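PDB 4AT2: 3-ketosteroid-delta4-5alpha-dehydrogenase from Rhodococcus jostii, which probably catalyses the FAD-dependent removal of hydrogens from ring A of 3-ketosteroids, introducing the 4,5 double bond during steroid catabolism. Local coordinates for residues A47-A52 with A219-R224; G78-A83 with M203-L208; V140-P145 with V209-K214. All blocks are in the same frame, centred on the assembly; numbering follows the deposited sequence. Where two conformers were deposited one is given.

Contact 1: residues A47-A52 with A219-R224; sequences AGYGIA and AEYDMR. With FAD (flavin-adenine dinucleotide), chain D.
Tyr49 and Tyr221 are turned toward each other by different first torsions. In Tyr49, CG stands anti to the backbone N (chi1 -152°), which carries the ring away from the glycine-rich turn and toward 219-224. In Tyr221, CG lies beside the backbone N and anti to the carbonyl carbon (chi1 -67°). CB of Tyr221 does not itself point at Tyr49, but the hydroxyl end of the ring reaches it. The two side chains cross obliquely. The hydroxyl of Tyr221 comes obliquely at the CD2-CE2 bond of Tyr49, with Tyr221 OH 3.5 Å from Tyr49 CE2 and nearly as close to CD2. This is van der Waals packing, as is the touch of Ala219 CB on Tyr49 CE2 at 3.9 Å. CE2 thus touches both partners. Trp76 meets the Tyr49 ring from outside the two segments, and Val69 and Val209 also pack on it.

The turn at 47-52 joins strand 45-47 to helix 51-62. It fits the GxGxxG pattern of Rossmann-type dinucleotide-binding folds, and strand 218-220 is an outermost strand of the same parallel sheet. Gly48 and Gly50 let the FAD lie close. Gly48 CA is 3.3 Å from FAD O4B, and a side chain there would run into that atom. Gly50 CA is equally near O5B. Gly50 is also the N-cap of helix 51-62. At the start of this helix, Ala52 N donates to FAD O2P over 3.3 Å in a nearly straight bond (173°). The helix N-terminus would be expected to stabilise the phosphate charge. The other segment reaches the adenine end of the cofactor, where Met223 O lies 3.0 Å from FAD C2A.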
loop_
_atom_site.group_PDB
_atom_site.type_symbol
_atom_site.label_atom_id
_atom_site.label_comp_id
_atom_site.label_asym_id
_atom_site.label_seq_id
_atom_site.Cartn_x
_atom_site.Cartn_y
_atom_site.Cartn_z
ATOM N N ALA A 47 -11.525 11.742 22.939
ATOM C CA ALA A 47 -12.505 11.629 21.862
ATOM C C ALA A 47 -12.683 10.159 21.470
ATOM O O ALA A 47 -11.773 9.551 20.892
ATOM C CB ALA A 47 -12.073 12.466 20.667
ATOM N N GLY A 48 -13.841 9.590 21.794
ATOM C CA GLY A 48 -14.128 8.192 21.446
ATOM C C GLY A 48 -14.088 7.262 22.644
ATOM O O GLY A 48 -13.069 7.170 23.336
ATOM N N TYR A 49 -15.197 6.571 22.897
ATOM C CA TYR A 49 -15.319 5.715 24.076
ATOM C C TYR A 49 -15.280 4.228 23.703
ATOM O O TYR A 49 -16.197 3.460 24.032
ATOM C CB TYR A 49 -16.617 6.049 24.820
ATOM C CG TYR A 49 -16.616 5.780 26.311
ATOM C CD1 TYR A 49 -15.678 4.917 26.900
ATOM C CD2 TYR A 49 -17.584 6.358 27.131
ATOM C CE1 TYR A 49 -15.692 4.670 28.262
ATOM C CE2 TYR A 49 -17.605 6.114 28.493
ATOM C CZ TYR A 49 -16.661 5.268 29.051
ATOM O OH TYR A 49 -16.682 5.017 30.404
ATOM N N GLY A 50 -14.221 3.838 23.003
ATOM C CA GLY A 50 -13.951 2.430 22.697
ATOM C C GLY A 50 -12.765 1.977 23.523
ATOM O O GLY A 50 -12.512 2.522 24.592
ATOM N N ILE A 51 -12.016 0.995 23.031
ATOM C CA ILE A 51 -10.937 0.421 23.845
ATOM C C ILE A 51 -9.817 1.412 24.153
ATOM O O ILE A 51 -9.364 1.504 25.298
ATOM C CB ILE A 51 -10.361 -0.901 23.253
ATOM C CG1 ILE A 51 -9.334 -1.513 24.210
ATOM C CG2 ILE A 51 -9.723 -0.687 21.888
ATOM C CD1 ILE A 51 -9.921 -1.811 25.582
ATOM N N ALA A 52 -9.378 2.154 23.136
ATOM C CA ALA A 52 -8.283 3.097 23.311
ATOM C C ALA A 52 -8.714 4.197 24.268
ATOM O O ALA A 52 -7.963 4.583 25.161
ATOM C CB ALA A 52 -7.878 3.695 21.981
ATOM N N ALA A 219 -18.435 11.312 31.107
ATOM C CA ALA A 219 -18.742 11.032 29.698
ATOM C C ALA A 219 -19.885 11.906 29.178
ATOM O O ALA A 219 -20.880 12.124 29.877
ATOM C CB ALA A 219 -19.061 9.554 29.492
ATOM N N GLU A 220 -19.727 12.408 27.956
ATOM C CA GLU A 220 -20.791 13.118 27.250
ATOM C C GLU A 220 -21.062 12.409 25.932
ATOM O O GLU A 220 -20.125 12.059 25.208
ATOM C CB GLU A 220 -20.414 14.585 26.997
ATOM C CG GLU A 220 -20.535 15.502 28.212
ATOM C CD GLU A 220 -21.975 15.706 28.671
ATOM O OE1 GLU A 220 -22.900 15.681 27.836
ATOM O OE2 GLU A 220 -22.179 15.901 29.886
ATOM N N TYR A 221 -22.342 12.195 25.633
ATOM C CA TYR A 221 -22.761 11.419 24.460
ATOM C C TYR A 221 -23.341 12.318 23.369
ATOM O O TYR A 221 -23.502 13.520 23.577
ATOM C CB TYR A 221 -23.735 10.308 24.888
ATOM C CG TYR A 221 -23.046 9.272 25.749
ATOM C CD1 TYR A 221 -22.227 8.300 25.171
ATOM C CD2 TYR A 221 -23.169 9.293 27.141
ATOM C CE1 TYR A 221 -21.567 7.365 25.950
ATOM C CE2 TYR A 221 -22.516 8.355 27.925
ATOM C CZ TYR A 221 -21.709 7.402 27.325
ATOM O OH TYR A 221 -21.051 6.455 28.087
ATOM N N ASP A 222 -23.624 11.736 22.204
ATOM C CA ASP A 222 -23.985 12.490 21.002
ATOM C C ASP A 222 -22.957 13.570 20.660
ATOM O O ASP A 222 -23.295 14.593 20.061
ATOM C CB ASP A 222 -25.386 13.113 21.121
ATOM C CG ASP A 222 -25.985 13.456 19.766
ATOM O OD1 ASP A 222 -25.834 12.646 18.831
ATOM O OD2 ASP A 222 -26.603 14.536 19.628
ATOM N N MET A 223 -21.700 13.337 21.046
ATOM C CA MET A 223 -20.616 14.277 20.808
ATOM C C MET A 223 -19.880 13.899 19.551
ATOM O O MET A 223 -19.017 13.019 19.590
ATOM C CB MET A 223 -19.609 14.217 21.954
ATOM C CG MET A 223 -19.937 15.106 23.124
ATOM S SD MET A 223 -19.487 16.826 22.807
ATOM C CE MET A 223 -19.802 17.460 24.448
ATOM N N ARG A 224 -20.218 14.542 18.438
ATOM C CA ARG A 224 -19.478 14.310 17.214
ATOM C C ARG A 224 -18.337 15.317 17.102
ATOM O O ARG A 224 -18.538 16.448 16.688
ATOM C CB ARG A 224 -20.387 14.384 15.989
ATOM C CG ARG A 224 -19.673 13.926 14.716
ATOM C CD ARG A 224 -20.567 14.011 13.495
ATOM N NE ARG A 224 -20.892 15.397 13.160
ATOM C CZ ARG A 224 -21.750 15.759 12.210
ATOM N NH1 ARG A 224 -22.380 14.835 11.486
ATOM N NH2 ARG A 224 -21.980 17.045 11.982
HETATM P PA FAD D . -13.756 1.776 18.722
HETATM O O1A FAD D . -13.731 0.686 19.722
HETATM O O2A FAD D . -14.660 1.660 17.568
HETATM O O5B FAD D . -14.080 3.141 19.494
HETATM C C5B FAD D . -14.116 4.390 18.796
HETATM C C4B FAD D . -15.254 5.244 19.382
HETATM O O4B FAD D . -15.121 6.535 18.750
HETATM C C3B FAD D . -16.614 4.676 18.955
HETATM O O3B FAD D . -17.451 4.515 20.128
HETATM C C2B FAD D . -17.164 5.728 17.986
HETATM O O2B FAD D . -18.610 5.819 18.094
HETATM C C1B FAD D . -16.481 7.002 18.481
HETATM N N9A FAD D . -16.375 8.066 17.459
HETATM C C8A FAD D . -16.210 7.948 16.135
HETATM N N7A FAD D . -16.156 9.172 15.613
HETATM C C5A FAD D . -16.275 10.065 16.615
HETATM C C6A FAD D . -16.291 11.419 16.674
HETATM N N6A FAD D . -16.155 12.119 15.548
HETATM N N1A FAD D . -16.435 12.076 17.838
HETATM C C2A FAD D . -16.563 11.370 19.025
HETATM N N3A FAD D . -16.550 9.980 18.954
HETATM C C4A FAD D . -16.408 9.366 17.750
HETATM N N1 FAD D . -9.675 -6.716 16.854
HETATM C C2 FAD D . -8.965 -7.422 17.808
HETATM O O2 FAD D . -7.859 -7.021 18.146
HETATM N N3 FAD D . -9.510 -8.580 18.380
HETATM C C4 FAD D . -10.755 -9.052 17.964
HETATM O O4 FAD D . -11.197 -10.084 18.479
HETATM C C4X FAD D . -11.470 -8.341 16.993
HETATM N N5 FAD D . -12.673 -8.782 16.549
HETATM C C5X FAD D . -13.226 -8.214 15.459
HETATM C C6 FAD D . -14.326 -8.812 14.835
HETATM C C7 FAD D . -14.918 -8.223 13.715
HETATM C C7M FAD D . -16.024 -8.870 13.128
HETATM C C8 FAD D . -14.395 -7.019 13.197
HETATM C C8M FAD D . -14.948 -6.368 12.075
HETATM C C9 FAD D . -13.304 -6.420 13.830
HETATM C C9A FAD D . -12.702 -7.024 14.945
HETATM N N10 FAD D . -11.621 -6.465 15.543
HETATM C C10 FAD D . -10.930 -7.177 16.443
HETATM C "C1'" FAD D . -11.208 -5.058 15.301
HETATM C "C2'" FAD D . -11.550 -4.199 16.527
HETATM O "O2'" FAD D . -12.933 -4.427 16.806
HETATM C "C3'" FAD D . -11.318 -2.706 16.241
HETATM O "O3'" FAD D . -10.188 -2.493 15.376
HETATM C "C4'" FAD D . -11.108 -1.953 17.564
HETATM O "O4'" FAD D . -12.252 -2.190 18.400
HETATM C "C5'" FAD D . -10.964 -0.450 17.315
HETATM O "O5'" FAD D . -10.688 0.195 18.573
HETATM P P FAD D . -10.806 1.798 18.700
HETATM O O1P FAD D . -9.903 2.455 17.750
HETATM O O2P FAD D . -10.737 2.134 20.161
HETATM O O3P FAD D . -12.284 2.070 18.069
#

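Contact 2: residues G78-A83 with M203-L208; sequences GATALA and MLMKPL. Unlike the reference sequence in segment 78-83: Thr80 (reference Ala). With FAD (flavin-adenine dinucleotide), chain D.
The pyrophosphate-binding loop of the FAD site, residues 78-83, packs through Thr80 on Met205 of helix 202-214. Two backbone bonds tighten the turn, Leu82 N to Ala79 O and Ala83 N to Thr80 O.

Thr80 works in two directions. Its CG2 is anti to the backbone N (chi1 -58° for OG1), which points the methyl at the helix and leaves OG1 beside the backbone N, facing the cofactor. CG2 sits 3.4 Å from Met205 CG, a tight carbon contact, and 3.7 Å from Met205 SD. The two side chains meet at about a right angle. The bend of Met205 at chi2 lays SD across Thr80 CG2, and the chain then turns on, taking CE to the carbonyl O of Gly50. Leu204 CD2 lies farther from the same methyl, at 4.4 Å. With Met205 cut back to an alanine, the CG and SD that cover Thr80 CG2 would be gone, which would probably open a gap beside that methyl and leave that side of the phosphate-binding turn less firmly backed.

On its other side, Thr80 OG1 is fully engaged. It donates to FAD O1A over 2.6 Å and accepts from FAD O4' at 2.8 Å. It is also hydrogen-bonded to Ile51 N. These bonds fix the rotation of the side chain. Thr80 N also donates to O1A, and Ala79 N grips O2A with a bond of 2.9 Å and 164°. Farther along, Ala83 CB comes within 3.3 Å of FAD N5.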
loop_
_atom_site.group_PDB
_atom_site.type_symbol
_atom_site.label_atom_id
_atom_site.label_comp_id
_atom_site.label_asym_id
_atom_site.label_seq_id
_atom_site.Cartn_x
_atom_site.Cartn_y
_atom_site.Cartn_z
ATOM N N GLY A 78 -18.167 1.141 21.063
ATOM C CA GLY A 78 -17.684 1.216 19.673
ATOM C C GLY A 78 -17.614 -0.147 19.009
ATOM O O GLY A 78 -18.421 -1.035 19.303
ATOM N N ALA A 79 -16.647 -0.313 18.112
ATOM C CA ALA A 79 -16.364 -1.608 17.488
ATOM C C ALA A 79 -15.860 -2.611 18.518
ATOM O O ALA A 79 -16.047 -3.818 18.364
ATOM C CB ALA A 79 -15.331 -1.447 16.377
ATOM N N THR A 80 -15.216 -2.114 19.573
ATOM C CA THR A 80 -14.642 -3.007 20.579
ATOM C C THR A 80 -15.686 -3.945 21.204
ATOM O O THR A 80 -15.439 -5.143 21.352
ATOM C CB THR A 80 -13.897 -2.213 21.676
ATOM O OG1 THR A 80 -12.861 -1.421 21.067
ATOM C CG2 THR A 80 -13.279 -3.156 22.697
ATOM N N ALA A 81 -16.841 -3.393 21.574
ATOM C CA ALA A 81 -17.887 -4.175 22.232
ATOM C C ALA A 81 -18.489 -5.253 21.311
ATOM O O ALA A 81 -19.134 -6.198 21.779
ATOM C CB ALA A 81 -18.976 -3.246 22.772
ATOM N N LEU A 82 -18.259 -5.115 20.004
ATOM C CA LEU A 82 -18.750 -6.076 19.002
ATOM C C LEU A 82 -17.686 -7.088 18.547
ATOM O O LEU A 82 -17.990 -8.031 17.798
ATOM C CB LEU A 82 -19.317 -5.327 17.789
ATOM C CG LEU A 82 -20.242 -4.123 18.031
ATOM C CD1 LEU A 82 -20.589 -3.430 16.724
ATOM C CD2 LEU A 82 -21.513 -4.527 18.767
ATOM N N ALA A 83 -16.451 -6.908 19.020
ATOM C CA ALA A 83 -15.307 -7.729 18.612
ATOM C C ALA A 83 -15.320 -9.124 19.226
ATOM O O ALA A 83 -15.981 -9.354 20.243
ATOM C CB ALA A 83 -14.008 -7.018 18.981
ATOM N N MET A 203 -16.655 -8.079 27.098
ATOM C CA MET A 203 -16.101 -8.402 28.417
ATOM C C MET A 203 -14.681 -7.885 28.621
ATOM O O MET A 203 -14.109 -8.045 29.700
ATOM C CB MET A 203 -16.220 -9.899 28.754
ATOM C CG MET A 203 -17.556 -10.278 29.390
ATOM S SD MET A 203 -18.057 -9.253 30.798
ATOM C CE MET A 203 -16.709 -9.572 31.939
ATOM N N LEU A 204 -14.114 -7.266 27.585
ATOM C CA LEU A 204 -12.961 -6.404 27.776
ATOM C C LEU A 204 -13.456 -5.013 28.178
ATOM O O LEU A 204 -12.983 -4.446 29.164
ATOM C CB LEU A 204 -12.099 -6.333 26.514
ATOM C CG LEU A 204 -10.969 -5.297 26.470
ATOM C CD1 LEU A 204 -9.957 -5.488 27.598
ATOM C CD2 LEU A 204 -10.281 -5.344 25.115
ATOM N N MET A 205 -14.422 -4.484 27.425
ATOM C CA MET A 205 -14.927 -3.124 27.645
ATOM C C MET A 205 -15.599 -2.898 28.997
ATOM O O MET A 205 -15.325 -1.903 29.665
ATOM C CB MET A 205 -15.925 -2.728 26.553
ATOM C CG MET A 205 -15.309 -2.225 25.267
ATOM S SD MET A 205 -14.144 -0.854 25.465
ATOM C CE MET A 205 -15.203 0.497 25.934
ATOM N N LYS A 206 -16.503 -3.802 29.378
ATOM C CA LYS A 206 -17.343 -3.604 30.565
ATOM C C LYS A 206 -16.533 -3.391 31.860
ATOM O O LYS A 206 -16.753 -2.390 32.549
ATOM C CB LYS A 206 -18.369 -4.742 30.706
ATOM C CG LYS A 206 -19.317 -4.588 31.885
ATOM C CD LYS A 206 -20.305 -5.742 31.900
ATOM C CE LYS A 206 -21.439 -5.502 32.883
ATOM N NZ LYS A 206 -21.204 -6.233 34.156
ATOM N N PRO A 207 -15.588 -4.307 32.189
ATOM C CA PRO A 207 -14.777 -4.064 33.398
ATOM C C PRO A 207 -13.949 -2.773 33.353
ATOM O O PRO A 207 -13.766 -2.130 34.386
ATOM C CB PRO A 207 -13.837 -5.278 33.464
ATOM C CG PRO A 207 -14.448 -6.309 32.582
ATOM C CD PRO A 207 -15.237 -5.583 31.534
ATOM N N LEU A 208 -13.460 -2.401 32.173
ATOM C CA LEU A 208 -12.688 -1.159 32.023
ATOM C C LEU A 208 -13.578 0.067 32.243
ATOM O O LEU A 208 -13.175 1.032 32.899
ATOM C CB LEU A 208 -11.989 -1.105 30.656
ATOM C CG LEU A 208 -10.929 -2.190 30.387
ATOM C CD1 LEU A 208 -10.187 -1.921 29.084
ATOM C CD2 LEU A 208 -9.915 -2.297 31.509
HETATM P PA FAD D . -13.756 1.776 18.722
HETATM O O1A FAD D . -13.731 0.686 19.722
HETATM O O2A FAD D . -14.660 1.660 17.568
HETATM O O5B FAD D . -14.080 3.141 19.494
HETATM C C5B FAD D . -14.116 4.390 18.796
HETATM C C4B FAD D . -15.254 5.244 19.382
HETATM O O4B FAD D . -15.121 6.535 18.750
HETATM C C3B FAD D . -16.614 4.676 18.955
HETATM O O3B FAD D . -17.451 4.515 20.128
HETATM C C2B FAD D . -17.164 5.728 17.986
HETATM O O2B FAD D . -18.610 5.819 18.094
HETATM C C1B FAD D . -16.481 7.002 18.481
HETATM N N9A FAD D . -16.375 8.066 17.459
HETATM C C8A FAD D . -16.210 7.948 16.135
HETATM N N7A FAD D . -16.156 9.172 15.613
HETATM C C5A FAD D . -16.275 10.065 16.615
HETATM C C6A FAD D . -16.291 11.419 16.674
HETATM N N6A FAD D . -16.155 12.119 15.548
HETATM N N1A FAD D . -16.435 12.076 17.838
HETATM C C2A FAD D . -16.563 11.370 19.025
HETATM N N3A FAD D . -16.550 9.980 18.954
HETATM C C4A FAD D . -16.408 9.366 17.750
HETATM N N1 FAD D . -9.675 -6.716 16.854
HETATM C C2 FAD D . -8.965 -7.422 17.808
HETATM O O2 FAD D . -7.859 -7.021 18.146
HETATM N N3 FAD D . -9.510 -8.580 18.380
HETATM C C4 FAD D . -10.755 -9.052 17.964
HETATM O O4 FAD D . -11.197 -10.084 18.479
HETATM C C4X FAD D . -11.470 -8.341 16.993
HETATM N N5 FAD D . -12.673 -8.782 16.549
HETATM C C5X FAD D . -13.226 -8.214 15.459
HETATM C C6 FAD D . -14.326 -8.812 14.835
HETATM C C7 FAD D . -14.918 -8.223 13.715
HETATM C C7M FAD D . -16.024 -8.870 13.128
HETATM C C8 FAD D . -14.395 -7.019 13.197
HETATM C C8M FAD D . -14.948 -6.368 12.075
HETATM C C9 FAD D . -13.304 -6.420 13.830
HETATM C C9A FAD D . -12.702 -7.024 14.945
HETATM N N10 FAD D . -11.621 -6.465 15.543
HETATM C C10 FAD D . -10.930 -7.177 16.443
HETATM C "C1'" FAD D . -11.208 -5.058 15.301
HETATM C "C2'" FAD D . -11.550 -4.199 16.527
HETATM O "O2'" FAD D . -12.933 -4.427 16.806
HETATM C "C3'" FAD D . -11.318 -2.706 16.241
HETATM O "O3'" FAD D . -10.188 -2.493 15.376
HETATM C "C4'" FAD D . -11.108 -1.953 17.564
HETATM O "O4'" FAD D . -12.252 -2.190 18.400
HETATM C "C5'" FAD D . -10.964 -0.450 17.315
HETATM O "O5'" FAD D . -10.688 0.195 18.573
HETATM P P FAD D . -10.806 1.798 18.700
HETATM O O1P FAD D . -9.903 2.455 17.750
HETATM O O2P FAD D . -10.737 2.134 20.161
HETATM O O3P FAD D . -12.284 2.070 18.069
#

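Contact 3: residues V140-P145 with V209-K214; sequences VDCGVP and VETAEK
Cys142 and Thr211 meet where the Schellman-capped end of helix 132-141 lies against helix 202-214. Gly143 closes the cap. Its positive phi (102°) would jam a side chain against the preceding carbonyl, and its N bonds back to Val140 O at 2.9 Å.

The packing is small and centres on one threonine. Thr211 OG1 is 3.7 Å from Cys142 CB, and Thr211 CG2 is 4.1 Å from Cys142 SG. Leu208 of the same helix lies on Cys142 as well, and Ile58 and Arg62 of helix 51-62 touch Thr211.

The polar contacts are less direct. Thr211 OG1 stands beside its own backbone N (chi1 -61°), which lets it bond to Pro207 O one turn earlier. It also comes 3.1 Å from Cys142 O, but that approach is a close contact and not a hydrogen bond. Cys142 O instead has a water at 2.9 Å as a donor. The water can also donate to Glu210, linking the capped turn to the solvent-facing side of helix 202-214. Other acceptors compete for its protons, so both bonds need not hold at once. The longer of the two is from the water to Glu210 OE1, 3.2 Å.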
loop_
_atom_site.group_PDB
_atom_site.type_symbol
_atom_site.label_atom_id
_atom_site.label_comp_id
_atom_site.label_asym_id
_atom_site.label_seq_id
_atom_site.Cartn_x
_atom_site.Cartn_y
_atom_site.Cartn_z
ATOM N N VAL A 140 -6.202 -7.715 33.988
ATOM C CA VAL A 140 -6.745 -8.574 35.038
ATOM C C VAL A 140 -7.088 -7.748 36.283
ATOM O O VAL A 140 -8.164 -7.934 36.875
ATOM C CB VAL A 140 -5.803 -9.760 35.353
ATOM C CG1 VAL A 140 -6.256 -10.497 36.610
ATOM C CG2 VAL A 140 -5.765 -10.714 34.168
ATOM N N ASP A 141 -6.195 -6.833 36.660
ATOM C CA ASP A 141 -6.418 -5.973 37.822
ATOM C C ASP A 141 -7.681 -5.124 37.663
ATOM O O ASP A 141 -8.401 -4.899 38.639
ATOM C CB ASP A 141 -5.197 -5.083 38.080
ATOM C CG ASP A 141 -5.396 -4.147 39.252
ATOM O OD1 ASP A 141 -5.264 -4.593 40.413
ATOM O OD2 ASP A 141 -5.675 -2.956 39.010
ATOM N N CYS A 142 -7.958 -4.682 36.434
ATOM C CA CYS A 142 -9.145 -3.879 36.141
ATOM C C CYS A 142 -10.419 -4.719 36.127
ATOM O O CYS A 142 -11.515 -4.180 35.977
ATOM C CB CYS A 142 -9.001 -3.155 34.799
ATOM S SG CYS A 142 -7.853 -1.757 34.810
ATOM N N GLY A 143 -10.275 -6.037 36.259
ATOM C CA GLY A 143 -11.426 -6.936 36.340
ATOM C C GLY A 143 -11.770 -7.701 35.074
ATOM O O GLY A 143 -12.837 -8.321 34.991
ATOM N N VAL A 144 -10.879 -7.674 34.083
ATOM C CA VAL A 144 -11.088 -8.464 32.868
ATOM C C VAL A 144 -10.789 -9.922 33.205
ATOM O O VAL A 144 -9.667 -10.230 33.616
ATOM C CB VAL A 144 -10.168 -8.010 31.707
ATOM C CG1 VAL A 144 -10.429 -8.847 30.453
ATOM C CG2 VAL A 144 -10.381 -6.530 31.398
ATOM N N PRO A 145 -11.783 -10.822 33.034
ATOM C CA PRO A 145 -11.573 -12.219 33.406
ATOM C C PRO A 145 -11.039 -13.067 32.244
ATOM O O PRO A 145 -11.416 -12.845 31.095
ATOM C CB PRO A 145 -12.989 -12.676 33.781
ATOM C CG PRO A 145 -13.879 -11.897 32.859
ATOM C CD PRO A 145 -13.161 -10.592 32.553
ATOM N N VAL A 209 -14.798 0.012 31.716
ATOM C CA VAL A 209 -15.761 1.093 31.911
ATOM C C VAL A 209 -16.105 1.237 33.398
ATOM O O VAL A 209 -16.101 2.347 33.936
ATOM C CB VAL A 209 -17.023 0.895 31.036
ATOM C CG1 VAL A 209 -18.145 1.834 31.470
ATOM C CG2 VAL A 209 -16.674 1.131 29.570
ATOM N N GLU A 210 -16.362 0.109 34.060
ATOM C CA GLU A 210 -16.603 0.101 35.507
ATOM C C GLU A 210 -15.440 0.746 36.261
ATOM O O GLU A 210 -15.650 1.554 37.165
ATOM C CB GLU A 210 -16.806 -1.328 36.010
ATOM C CG GLU A 210 -18.076 -2.000 35.509
ATOM C CD GLU A 210 -18.211 -3.430 36.006
ATOM O OE1 GLU A 210 -17.184 -4.135 36.143
ATOM O OE2 GLU A 210 -19.353 -3.854 36.265
ATOM N N THR A 211 -14.217 0.401 35.863
ATOM C CA THR A 211 -13.009 0.948 36.465
ATOM C C THR A 211 -12.960 2.465 36.270
ATOM O O THR A 211 -12.744 3.217 37.221
ATOM C CB THR A 211 -11.742 0.278 35.877
ATOM O OG1 THR A 211 -11.778 -1.128 36.158
ATOM C CG2 THR A 211 -10.470 0.876 36.474
ATOM N N ALA A 212 -13.188 2.909 35.036
ATOM C CA ALA A 212 -13.185 4.346 34.735
ATOM C C ALA A 212 -14.263 5.111 35.511
ATOM O O ALA A 212 -14.010 6.208 36.007
ATOM C CB ALA A 212 -13.329 4.574 33.238
ATOM N N GLU A 213 -15.454 4.530 35.621
ATOM C CA GLU A 213 -16.554 5.198 36.322
ATOM C C GLU A 213 -16.250 5.368 37.811
ATOM O O GLU A 213 -16.498 6.431 38.380
ATOM C CB GLU A 213 -17.879 4.469 36.097
ATOM C CG GLU A 213 -18.386 4.633 34.672
ATOM C CD GLU A 213 -19.672 3.888 34.378
ATOM O OE1 GLU A 213 -20.095 3.046 35.195
ATOM O OE2 GLU A 213 -20.259 4.140 33.306
ATOM N N LYS A 214 -15.676 4.336 38.423
ATOM C CA LYS A 214 -15.299 4.409 39.835
ATOM C C LYS A 214 -14.199 5.432 40.091
ATOM O O LYS A 214 -14.099 5.978 41.189
ATOM C CB LYS A 214 -14.907 3.033 40.375
ATOM C CG LYS A 214 -16.110 2.197 40.771
ATOM C CD LYS A 214 -15.717 0.783 41.168
ATOM C CE LYS A 214 -16.902 0.021 41.748
ATOM N NZ LYS A 214 -17.268 0.483 43.121
HETATM O O HOH W 1 -14.171 -3.948 37.178
#

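Contacts 2 and 3 use successive turns of helix 202-214, and the chain then runs into strand 218-220 of contact 1. Contact 2 is the buried one. Contacts 1 and 3 are only partly buried, and contact 3 lies farthest from the centre of the chain. Contacts 1 and 2 both hold FAD and join directly, with Ile51 CD1 packed on Leu204 and Leu208. Their backbone amides grip phosphate oxygens, while their segments meet by van der Waals packing, with a tyrosine hydroxyl taking part in contact 1. Contact 3 has no cofactor and adds a water bridge. Pro207 CG on Gly143 O, at 3.5 Å, ties it to contact 2.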